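PDB 2YX6: dinitrogenase iron-molybdenum cofactor biosynthesis domain-containing protein from Pyrococcus horikoshii, which is of uncharacterised function but binds ADP and may take part in the biosynthesis of a nitrogenase-type iron-molybdenum cofactor. Local coordinates for residues 21-29 against 55-64; 86-94 against 106-114. One frame throughout, in Å; residues are numbered along the deposited sequence.

Interaction 1: residues 21-29 against 55-64; sequences FGRSRYFVF and LPNFIKDHGA
The Phe29 ring has the CB of His62 over one face, 3.4 Å from CE1, while Ala64 CB and Phe58 CE2 lie at its edge, near the ring plane. The imidazole of His62 makes an offset stack with the same phenyl, the centroids 4.9 Å apart and the planes inclined by 16°. The rotation of that imidazole is set by a bond back to the last turn of the helix: ND1 donates to Phe58 O at 3.0 Å, a fairly straight bond that keeps the carbonyl oxygen close to the imidazole plane. ND1 nevertheless sits above the carbonyl plane, and the backbone N of His62 reaches the same oxygen from the opposite face, which gives Phe58 O two donors as the helix ends.

The CD1 methyl of Ile59 fills the corner between the Phe27 and Phe29 rings, approaching each obliquely. Its CG1 branch is anti to the carbonyl carbon (chi1 -62°), and the terminal CD1 touches Phe27 CD1 and Phe29 CZ, each at 3.5 Å. Further toward the N terminus of the helix, Leu55 divides its methyls: CD1 meets Phe21 CE1 at 3.6 Å and CD2 meets Phe27 CE2 at 4.0 Å. No hydrogen bond crosses the contact, which is held by apolar packing and one ring stack.

Ala4 of the adjoining strand 2-7 touches Phe29, Ile59 and Ala64, and Phe80 of helix 74-82 meets Phe21 and Ile59. Strand 26-29 and helix 55-61 run at 31° with their axes 11.0 Å apart, the arrangement of a helix laid on a mixed sheet in an alpha/beta fold.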
loop_
_atom_site.group_PDB
_atom_site.type_symbol
_atom_site.label_atom_id
_atom_site.label_comp_id
_atom_site.label_asym_id
_atom_site.label_seq_id
_atom_site.Cartn_x
_atom_site.Cartn_y
_atom_site.Cartn_z
ATOM N N PHE A 21 3.068 -13.870 -7.981
ATOM C CA PHE A 21 3.267 -12.637 -8.706
ATOM C C PHE A 21 4.527 -12.840 -9.571
ATOM O O PHE A 21 5.480 -13.551 -9.219
ATOM C CB PHE A 21 3.421 -11.437 -7.760
ATOM C CG PHE A 21 3.800 -10.184 -8.461
ATOM C CD1 PHE A 21 5.138 -9.914 -8.762
ATOM C CD2 PHE A 21 2.812 -9.289 -8.881
ATOM C CE1 PHE A 21 5.505 -8.789 -9.479
ATOM C CE2 PHE A 21 3.160 -8.148 -9.601
ATOM C CZ PHE A 21 4.487 -7.896 -9.905
ATOM N N GLY A 22 4.568 -12.254 -10.725
ATOM C CA GLY A 22 5.886 -12.364 -11.391
ATOM C C GLY A 22 5.807 -13.446 -12.431
ATOM O O GLY A 22 6.068 -13.187 -13.589
ATOM N N ARG A 23 5.358 -14.639 -12.057
ATOM C CA ARG A 23 5.082 -15.623 -13.099
ATOM C C ARG A 23 3.670 -15.497 -13.685
ATOM O O ARG A 23 3.356 -16.085 -14.695
ATOM C CB ARG A 23 5.395 -17.033 -12.606
ATOM C CG ARG A 23 6.913 -17.330 -12.599
ATOM C CD ARG A 23 7.782 -16.395 -11.674
ATOM N NE ARG A 23 7.536 -16.524 -10.223
ATOM C CZ ARG A 23 8.288 -15.945 -9.279
ATOM N NH1 ARG A 23 7.982 -16.127 -7.998
ATOM N NH2 ARG A 23 9.337 -15.186 -9.617
ATOM N N SER A 24 2.837 -14.662 -13.084
ATOM C CA SER A 24 1.489 -14.433 -13.591
ATOM C C SER A 24 1.463 -13.705 -14.979
ATOM O O SER A 24 2.336 -12.888 -15.315
ATOM C CB SER A 24 0.702 -13.655 -12.559
ATOM O OG SER A 24 0.925 -12.309 -12.864
ATOM N N ARG A 25 0.459 -14.027 -15.779
ATOM C CA ARG A 25 0.424 -13.561 -17.169
ATOM C C ARG A 25 -0.733 -12.624 -17.475
ATOM O O ARG A 25 -0.788 -12.044 -18.553
ATOM C CB ARG A 25 0.494 -14.733 -18.160
ATOM C CG ARG A 25 1.945 -15.458 -18.237
ATOM C CD ARG A 25 3.108 -14.730 -19.070
ATOM N NE ARG A 25 3.758 -13.645 -18.304
ATOM C CZ ARG A 25 4.810 -13.780 -17.467
ATOM N NH1 ARG A 25 5.273 -12.708 -16.807
ATOM N NH2 ARG A 25 5.420 -14.964 -17.272
ATOM N N TYR A 26 -1.629 -12.451 -16.503
ATOM C CA TYR A 26 -2.710 -11.480 -16.606
ATOM C C TYR A 26 -2.778 -10.629 -15.357
ATOM O O TYR A 26 -2.519 -11.090 -14.272
ATOM C CB TYR A 26 -4.025 -12.231 -16.752
ATOM C CG TYR A 26 -4.103 -13.142 -18.015
ATOM C CD1 TYR A 26 -4.386 -12.614 -19.265
ATOM C CD2 TYR A 26 -3.885 -14.502 -17.919
ATOM C CE1 TYR A 26 -4.452 -13.417 -20.417
ATOM C CE2 TYR A 26 -3.939 -15.345 -19.065
ATOM C CZ TYR A 26 -4.226 -14.785 -20.311
ATOM O OH TYR A 26 -4.326 -15.608 -21.427
ATOM N N PHE A 27 -3.156 -9.374 -15.515
ATOM C CA PHE A 27 -3.309 -8.462 -14.404
ATOM C C PHE A 27 -4.645 -7.808 -14.578
ATOM O O PHE A 27 -5.064 -7.513 -15.697
ATOM C CB PHE A 27 -2.219 -7.400 -14.377
ATOM C CG PHE A 27 -1.010 -7.806 -13.565
ATOM C CD1 PHE A 27 -0.880 -7.394 -12.230
ATOM C CD2 PHE A 27 -0.066 -8.677 -14.087
ATOM C CE1 PHE A 27 0.209 -7.804 -11.469
ATOM C CE2 PHE A 27 1.033 -9.110 -13.306
ATOM C CZ PHE A 27 1.170 -8.661 -12.046
ATOM N N VAL A 28 -5.282 -7.526 -13.459
ATOM C CA VAL A 28 -6.529 -6.746 -13.424
ATOM C C VAL A 28 -6.305 -5.412 -12.708
ATOM O O VAL A 28 -5.780 -5.371 -11.622
ATOM C CB VAL A 28 -7.622 -7.563 -12.657
ATOM C CG1 VAL A 28 -8.932 -6.796 -12.525
ATOM C CG2 VAL A 28 -7.825 -8.911 -13.283
ATOM N N PHE A 29 -6.713 -4.318 -13.335
ATOM C CA PHE A 29 -6.549 -2.950 -12.840
ATOM C C PHE A 29 -7.950 -2.476 -12.522
ATOM O O PHE A 29 -8.846 -2.509 -13.380
ATOM C CB PHE A 29 -5.883 -2.050 -13.912
ATOM C CG PHE A 29 -4.496 -2.432 -14.205
ATOM C CD1 PHE A 29 -3.464 -1.960 -13.403
ATOM C CD2 PHE A 29 -4.207 -3.354 -15.192
ATOM C CE1 PHE A 29 -2.131 -2.338 -13.642
ATOM C CE2 PHE A 29 -2.861 -3.747 -15.437
ATOM C CZ PHE A 29 -1.835 -3.196 -14.665
ATOM N N LEU A 55 8.062 -5.947 -14.430
ATOM C CA LEU A 55 6.743 -5.995 -13.824
ATOM C C LEU A 55 6.360 -4.801 -13.028
ATOM O O LEU A 55 5.301 -4.263 -13.275
ATOM C CB LEU A 55 6.567 -7.259 -13.002
ATOM C CG LEU A 55 5.953 -8.404 -13.807
ATOM C CD1 LEU A 55 5.657 -9.644 -12.951
ATOM C CD2 LEU A 55 4.668 -7.892 -14.504
ATOM N N PRO A 56 7.198 -4.357 -12.072
ATOM C CA PRO A 56 6.847 -3.130 -11.349
ATOM C C PRO A 56 6.622 -1.925 -12.214
ATOM O O PRO A 56 5.712 -1.111 -11.961
ATOM C CB PRO A 56 8.050 -2.916 -10.442
ATOM C CG PRO A 56 8.459 -4.357 -10.106
ATOM C CD PRO A 56 8.401 -4.997 -11.473
ATOM N N ASN A 57 7.456 -1.812 -13.241
ATOM C CA ASN A 57 7.391 -0.686 -14.136
ATOM C C ASN A 57 6.156 -0.850 -14.970
ATOM O O ASN A 57 5.499 0.100 -15.266
ATOM C CB ASN A 57 8.649 -0.636 -15.021
ATOM C CG ASN A 57 9.825 0.140 -14.363
ATOM O OD1 ASN A 57 9.635 1.033 -13.520
ATOM N ND2 ASN A 57 11.025 -0.146 -14.825
ATOM N N PHE A 58 5.849 -2.066 -15.352
ATOM C CA PHE A 58 4.588 -2.362 -16.037
ATOM C C PHE A 58 3.408 -1.835 -15.235
ATOM O O PHE A 58 2.582 -1.074 -15.741
ATOM C CB PHE A 58 4.490 -3.875 -16.222
ATOM C CG PHE A 58 3.208 -4.333 -16.812
ATOM C CD1 PHE A 58 2.931 -4.097 -18.123
ATOM C CD2 PHE A 58 2.236 -4.947 -16.015
ATOM C CE1 PHE A 58 1.716 -4.504 -18.682
ATOM C CE2 PHE A 58 1.041 -5.343 -16.549
ATOM C CZ PHE A 58 0.777 -5.120 -17.909
ATOM N N ILE A 59 3.371 -2.187 -13.944
ATOM C CA ILE A 59 2.285 -1.729 -13.045
ATOM C C ILE A 59 2.234 -0.191 -12.911
ATOM O O ILE A 59 1.197 0.415 -13.156
ATOM C CB ILE A 59 2.369 -2.494 -11.692
ATOM C CG1 ILE A 59 2.178 -3.983 -11.946
ATOM C CG2 ILE A 59 1.364 -1.993 -10.719
ATOM C CD1 ILE A 59 0.813 -4.306 -12.659
ATOM N N LYS A 60 3.360 0.446 -12.586
ATOM C CA LYS A 60 3.472 1.896 -12.514
ATOM C C LYS A 60 3.020 2.579 -13.807
ATOM O O LYS A 60 2.248 3.517 -13.780
ATOM C CB LYS A 60 4.900 2.301 -12.179
ATOM C CG LYS A 60 5.006 3.790 -11.700
ATOM C CD LYS A 60 6.455 4.245 -11.563
ATOM C CE LYS A 60 6.626 5.703 -11.089
ATOM N NZ LYS A 60 8.049 6.239 -11.332
ATOM N N ASP A 61 3.449 2.035 -14.948
ATOM C CA ASP A 61 3.061 2.575 -16.256
ATOM C C ASP A 61 1.551 2.504 -16.502
ATOM O O ASP A 61 1.028 3.261 -17.291
ATOM C CB ASP A 61 3.793 1.860 -17.379
ATOM C CG ASP A 61 5.323 2.103 -17.338
ATOM O OD1 ASP A 61 5.751 3.143 -16.769
ATOM O OD2 ASP A 61 6.081 1.222 -17.855
ATOM N N HIS A 62 0.875 1.574 -15.831
ATOM C CA HIS A 62 -0.576 1.499 -15.865
ATOM C C HIS A 62 -1.315 2.300 -14.806
ATOM O O HIS A 62 -2.526 2.235 -14.722
ATOM C CB HIS A 62 -1.000 0.044 -15.860
ATOM C CG HIS A 62 -0.878 -0.598 -17.214
ATOM N ND1 HIS A 62 0.333 -1.006 -17.734
ATOM C CD2 HIS A 62 -1.807 -0.852 -18.172
ATOM C CE1 HIS A 62 0.141 -1.526 -18.937
ATOM N NE2 HIS A 62 -1.149 -1.442 -19.226
ATOM N N GLY A 63 -0.608 3.102 -14.048
ATOM C CA GLY A 63 -1.254 4.034 -13.106
ATOM C C GLY A 63 -1.619 3.413 -11.773
ATOM O O GLY A 63 -2.286 4.054 -10.984
ATOM N N ALA A 64 -1.215 2.151 -11.513
ATOM C CA ALA A 64 -1.696 1.484 -10.279
ATOM C C ALA A 64 -0.839 1.984 -9.136
ATOM O O ALA A 64 0.382 2.134 -9.292
ATOM C CB ALA A 64 -1.631 0.015 -10.411
#

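Interaction 2: residues 86-94 against 106-114; sequences SVVTGVYGR and KLKIDYDWK
Gly90 is wedged where a side chain would not fit: a CB would run into Ile109 CG2 and crowd both Asp110 O and Trp113 CD1, and the positive phi (81°) is itself one that glycine adopts readily. The indole takes the space beside it, with Gly90 N over one face and Gly90 CA 3.5 Å from Trp113 CD1. Trp113 reaches there because its CG stands between the backbone N and the carbonyl carbon (chi1 72°). Beyond Gly90 its NE1 side meets Thr89, whose CB lies 3.6 Å from Trp113 CE2. Replacing the indole with an alanine would probably open a gap against Gly90 and leave Thr89 without this neighbour.

A single hydrogen bond joins the two backbones, Asp110 N to Gly90 O at 2.7 Å and almost straight (175°). Ile109 CA adds a CA-H...O contact to the same oxygen at 3.4 Å. Asp110 also shapes the chain that brings Trp113 in: OD1 accepts from Asp112 N at 3.0 Å, an Asx turn, within a type I turn closed by Trp113 N to Asp110 O. Its OD2 is hydrogen-bonded to Tyr70 OH, outside the two segments. Tyr92 sets its ring edge toward Asp110 N, and CE1 lies 3.4 Å from Lys108 O.

Val91 CG2 packs on Ile109 CD1 at 4.0 Å. Val87 and Lys114, which bind ADP in this protein although none is bound to this chain here, lie in the same segments without meeting across the contact. Strand 86-88 pairs with strand 66-68, Val91 and Leu107 touch helix 95-103, and Leu107 makes a backbone hydrogen bond to the second subunit.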
loop_
_atom_site.group_PDB
_atom_site.type_symbol
_atom_site.label_atom_id
_atom_site.label_comp_id
_atom_site.label_asym_id
_atom_site.label_seq_id
_atom_site.Cartn_x
_atom_site.Cartn_y
_atom_site.Cartn_z
ATOM N N SER A 86 2.474 0.578 -3.173
ATOM C CA SER A 86 2.276 -0.185 -1.944
ATOM C C SER A 86 1.841 -1.538 -2.342
ATOM O O SER A 86 1.101 -1.672 -3.287
ATOM C CB SER A 86 1.130 0.439 -1.114
ATOM O OG SER A 86 1.570 1.732 -0.782
ATOM N N VAL A 87 2.234 -2.545 -1.597
ATOM C CA VAL A 87 1.898 -3.910 -1.972
ATOM C C VAL A 87 1.179 -4.528 -0.761
ATOM O O VAL A 87 1.645 -4.349 0.377
ATOM C CB VAL A 87 3.220 -4.743 -2.323
ATOM C CG1 VAL A 87 2.930 -6.303 -2.622
ATOM C CG2 VAL A 87 4.015 -4.125 -3.463
ATOM N N VAL A 88 0.099 -5.274 -0.992
ATOM C CA VAL A 88 -0.543 -6.083 0.049
ATOM C C VAL A 88 -0.335 -7.568 -0.302
ATOM O O VAL A 88 -0.619 -7.976 -1.448
ATOM C CB VAL A 88 -2.091 -5.799 0.160
ATOM C CG1 VAL A 88 -2.713 -6.654 1.319
ATOM C CG2 VAL A 88 -2.337 -4.323 0.395
ATOM N N THR A 89 0.223 -8.331 0.656
ATOM C CA THR A 89 0.521 -9.761 0.474
ATOM C C THR A 89 -0.461 -10.592 1.250
ATOM O O THR A 89 -1.146 -10.070 2.110
ATOM C CB THR A 89 1.948 -10.115 0.969
ATOM O OG1 THR A 89 2.046 -9.878 2.386
ATOM C CG2 THR A 89 2.983 -9.272 0.229
ATOM N N GLY A 90 -0.563 -11.883 0.909
ATOM C CA GLY A 90 -1.534 -12.797 1.564
ATOM C C GLY A 90 -2.989 -12.769 1.082
ATOM O O GLY A 90 -3.844 -13.408 1.649
ATOM N N VAL A 91 -3.255 -12.058 -0.005
ATOM C CA VAL A 91 -4.608 -11.944 -0.559
ATOM C C VAL A 91 -4.865 -13.119 -1.494
ATOM O O VAL A 91 -4.068 -13.424 -2.348
ATOM C CB VAL A 91 -4.788 -10.577 -1.305
ATOM C CG1 VAL A 91 -6.203 -10.400 -1.746
ATOM C CG2 VAL A 91 -4.369 -9.415 -0.393
ATOM N N TYR A 92 -6.003 -13.783 -1.356
ATOM C CA TYR A 92 -6.359 -14.905 -2.247
ATOM C C TYR A 92 -7.836 -14.863 -2.511
ATOM O O TYR A 92 -8.582 -14.184 -1.784
ATOM C CB TYR A 92 -6.050 -16.230 -1.539
ATOM C CG TYR A 92 -6.765 -16.349 -0.234
ATOM C CD1 TYR A 92 -6.270 -15.741 0.895
ATOM C CD2 TYR A 92 -7.956 -17.057 -0.126
ATOM C CE1 TYR A 92 -6.927 -15.851 2.095
ATOM C CE2 TYR A 92 -8.636 -17.157 1.096
ATOM C CZ TYR A 92 -8.096 -16.563 2.182
ATOM O OH TYR A 92 -8.739 -16.595 3.383
ATOM N N GLY A 93 -8.257 -15.651 -3.504
ATOM C CA GLY A 93 -9.659 -15.842 -3.811
ATOM C C GLY A 93 -10.082 -15.139 -5.086
ATOM O O GLY A 93 -9.219 -14.621 -5.843
ATOM N N ARG A 94 -11.409 -15.038 -5.275
ATOM C CA ARG A 94 -11.944 -14.461 -6.522
ATOM C C ARG A 94 -11.697 -12.991 -6.446
ATOM O O ARG A 94 -11.954 -12.359 -5.424
ATOM C CB ARG A 94 -13.450 -14.636 -6.649
ATOM C CG ARG A 94 -13.978 -14.606 -8.051
ATOM C CD ARG A 94 -15.431 -14.853 -7.944
ATOM N NE ARG A 94 -16.210 -14.974 -9.179
ATOM C CZ ARG A 94 -16.301 -16.038 -9.982
ATOM N NH1 ARG A 94 -15.575 -17.156 -9.803
ATOM N NH2 ARG A 94 -17.137 -15.969 -11.016
ATOM N N LYS A 106 -12.259 -5.054 5.279
ATOM C CA LYS A 106 -12.280 -6.447 5.768
ATOM C C LYS A 106 -11.614 -7.441 4.791
ATOM O O LYS A 106 -12.256 -8.361 4.201
ATOM C CB LYS A 106 -13.725 -6.933 6.042
ATOM C CG LYS A 106 -14.178 -6.765 7.527
ATOM C CD LYS A 106 -15.673 -6.376 7.594
ATOM C CE LYS A 106 -15.813 -4.923 8.099
ATOM N NZ LYS A 106 -15.345 -4.790 9.537
ATOM N N LEU A 107 -10.318 -7.290 4.617
ATOM C CA LEU A 107 -9.669 -8.117 3.652
ATOM C C LEU A 107 -9.330 -9.395 4.403
ATOM O O LEU A 107 -8.994 -9.331 5.592
ATOM C CB LEU A 107 -8.436 -7.375 3.124
ATOM C CG LEU A 107 -8.083 -7.528 1.672
ATOM C CD1 LEU A 107 -9.327 -7.277 0.953
ATOM C CD2 LEU A 107 -7.032 -6.507 1.297
ATOM N N LYS A 108 -9.451 -10.538 3.720
ATOM C CA LYS A 108 -9.056 -11.847 4.271
ATOM C C LYS A 108 -7.629 -12.227 3.904
ATOM O O LYS A 108 -7.357 -12.526 2.770
ATOM C CB LYS A 108 -10.013 -12.908 3.774
ATOM C CG LYS A 108 -11.346 -12.906 4.610
ATOM C CD LYS A 108 -12.492 -13.643 3.883
ATOM C CE LYS A 108 -13.400 -14.444 4.869
ATOM N NZ LYS A 108 -13.931 -13.631 6.040
ATOM N N ILE A 109 -6.726 -12.223 4.871
ATOM C CA ILE A 109 -5.280 -12.403 4.578
ATOM C C ILE A 109 -4.787 -13.768 4.994
ATOM O O ILE A 109 -5.078 -14.210 6.100
ATOM C CB ILE A 109 -4.404 -11.347 5.369
ATOM C CG1 ILE A 109 -4.820 -9.891 5.029
ATOM C CG2 ILE A 109 -2.934 -11.568 5.101
ATOM C CD1 ILE A 109 -5.005 -9.650 3.547
ATOM N N ASP A 110 -4.044 -14.446 4.126
ATOM C CA ASP A 110 -3.397 -15.691 4.491
ATOM C C ASP A 110 -2.065 -15.365 5.135
ATOM O O ASP A 110 -1.016 -15.195 4.422
ATOM C CB ASP A 110 -3.163 -16.536 3.242
ATOM C CG ASP A 110 -2.655 -17.922 3.570
ATOM O OD1 ASP A 110 -2.259 -18.162 4.742
ATOM O OD2 ASP A 110 -2.670 -18.776 2.653
ATOM N N TYR A 111 -2.084 -15.322 6.477
ATOM C CA TYR A 111 -0.915 -14.952 7.259
ATOM C C TYR A 111 0.254 -15.847 6.945
ATOM O O TYR A 111 1.404 -15.432 7.126
ATOM C CB TYR A 111 -1.203 -14.984 8.779
ATOM C CG TYR A 111 -2.320 -14.058 9.184
ATOM C CD1 TYR A 111 -2.068 -12.723 9.451
ATOM C CD2 TYR A 111 -3.625 -14.505 9.275
ATOM C CE1 TYR A 111 -3.087 -11.838 9.823
ATOM C CE2 TYR A 111 -4.679 -13.622 9.646
ATOM C CZ TYR A 111 -4.391 -12.289 9.915
ATOM O OH TYR A 111 -5.392 -11.398 10.252
ATOM N N ASP A 112 -0.041 -17.075 6.497
ATOM C CA ASP A 112 0.991 -18.095 6.339
ATOM C C ASP A 112 1.390 -18.301 4.889
ATOM O O ASP A 112 1.935 -19.360 4.540
ATOM C CB ASP A 112 0.518 -19.441 6.907
ATOM C CG ASP A 112 0.492 -19.490 8.440
ATOM O OD1 ASP A 112 -0.358 -20.265 8.937
ATOM O OD2 ASP A 112 1.284 -18.804 9.136
ATOM N N TRP A 113 1.132 -17.300 4.048
ATOM C CA TRP A 113 1.480 -17.382 2.615
ATOM C C TRP A 113 2.954 -17.658 2.289
ATOM O O TRP A 113 3.283 -17.877 1.128
ATOM C CB TRP A 113 1.013 -16.136 1.841
ATOM C CG TRP A 113 1.795 -14.886 2.123
ATOM C CD1 TRP A 113 1.480 -13.910 3.027
ATOM C CD2 TRP A 113 3.014 -14.452 1.478
ATOM N NE1 TRP A 113 2.428 -12.912 3.001
ATOM C CE2 TRP A 113 3.368 -13.213 2.045
ATOM C CE3 TRP A 113 3.849 -15.006 0.485
ATOM C CZ2 TRP A 113 4.521 -12.512 1.655
ATOM C CZ3 TRP A 113 5.005 -14.289 0.075
ATOM C CH2 TRP A 113 5.321 -13.074 0.670
ATOM N N LYS A 114 3.849 -17.580 3.262
ATOM C CA LYS A 114 5.279 -17.842 3.008
ATOM C C LYS A 114 5.606 -19.321 3.201
ATOM O O LYS A 114 6.466 -19.856 2.492
ATOM C CB LYS A 114 6.131 -17.030 3.954
ATOM C CG LYS A 114 7.135 -16.108 3.340
ATOM C CD LYS A 114 7.286 -14.906 4.270
ATOM C CE LYS A 114 8.726 -14.457 4.394
ATOM N NZ LYS A 114 8.982 -13.458 3.323
#

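Overall arrangement
From the N terminus, the chain lays down strand 2-7 before reaching 21-29. Interaction 1 then closes a loop of 25 intervening residues, mostly the rest of strand 26-33 and strand 36-44, by returning helix 54-61 to the sheet. After strand 66-68 and helix 74-82, interaction 2 closes a shorter loop of 11 residues, nine of them in helix 95-103, bringing the C-terminal segment back to the end of strand 86-88. The loops follow in series, neither nested nor crossed. Their centres are about 17 Å apart on opposite sides of the chain's centre, without touching, yet both reach the same mixed sheet.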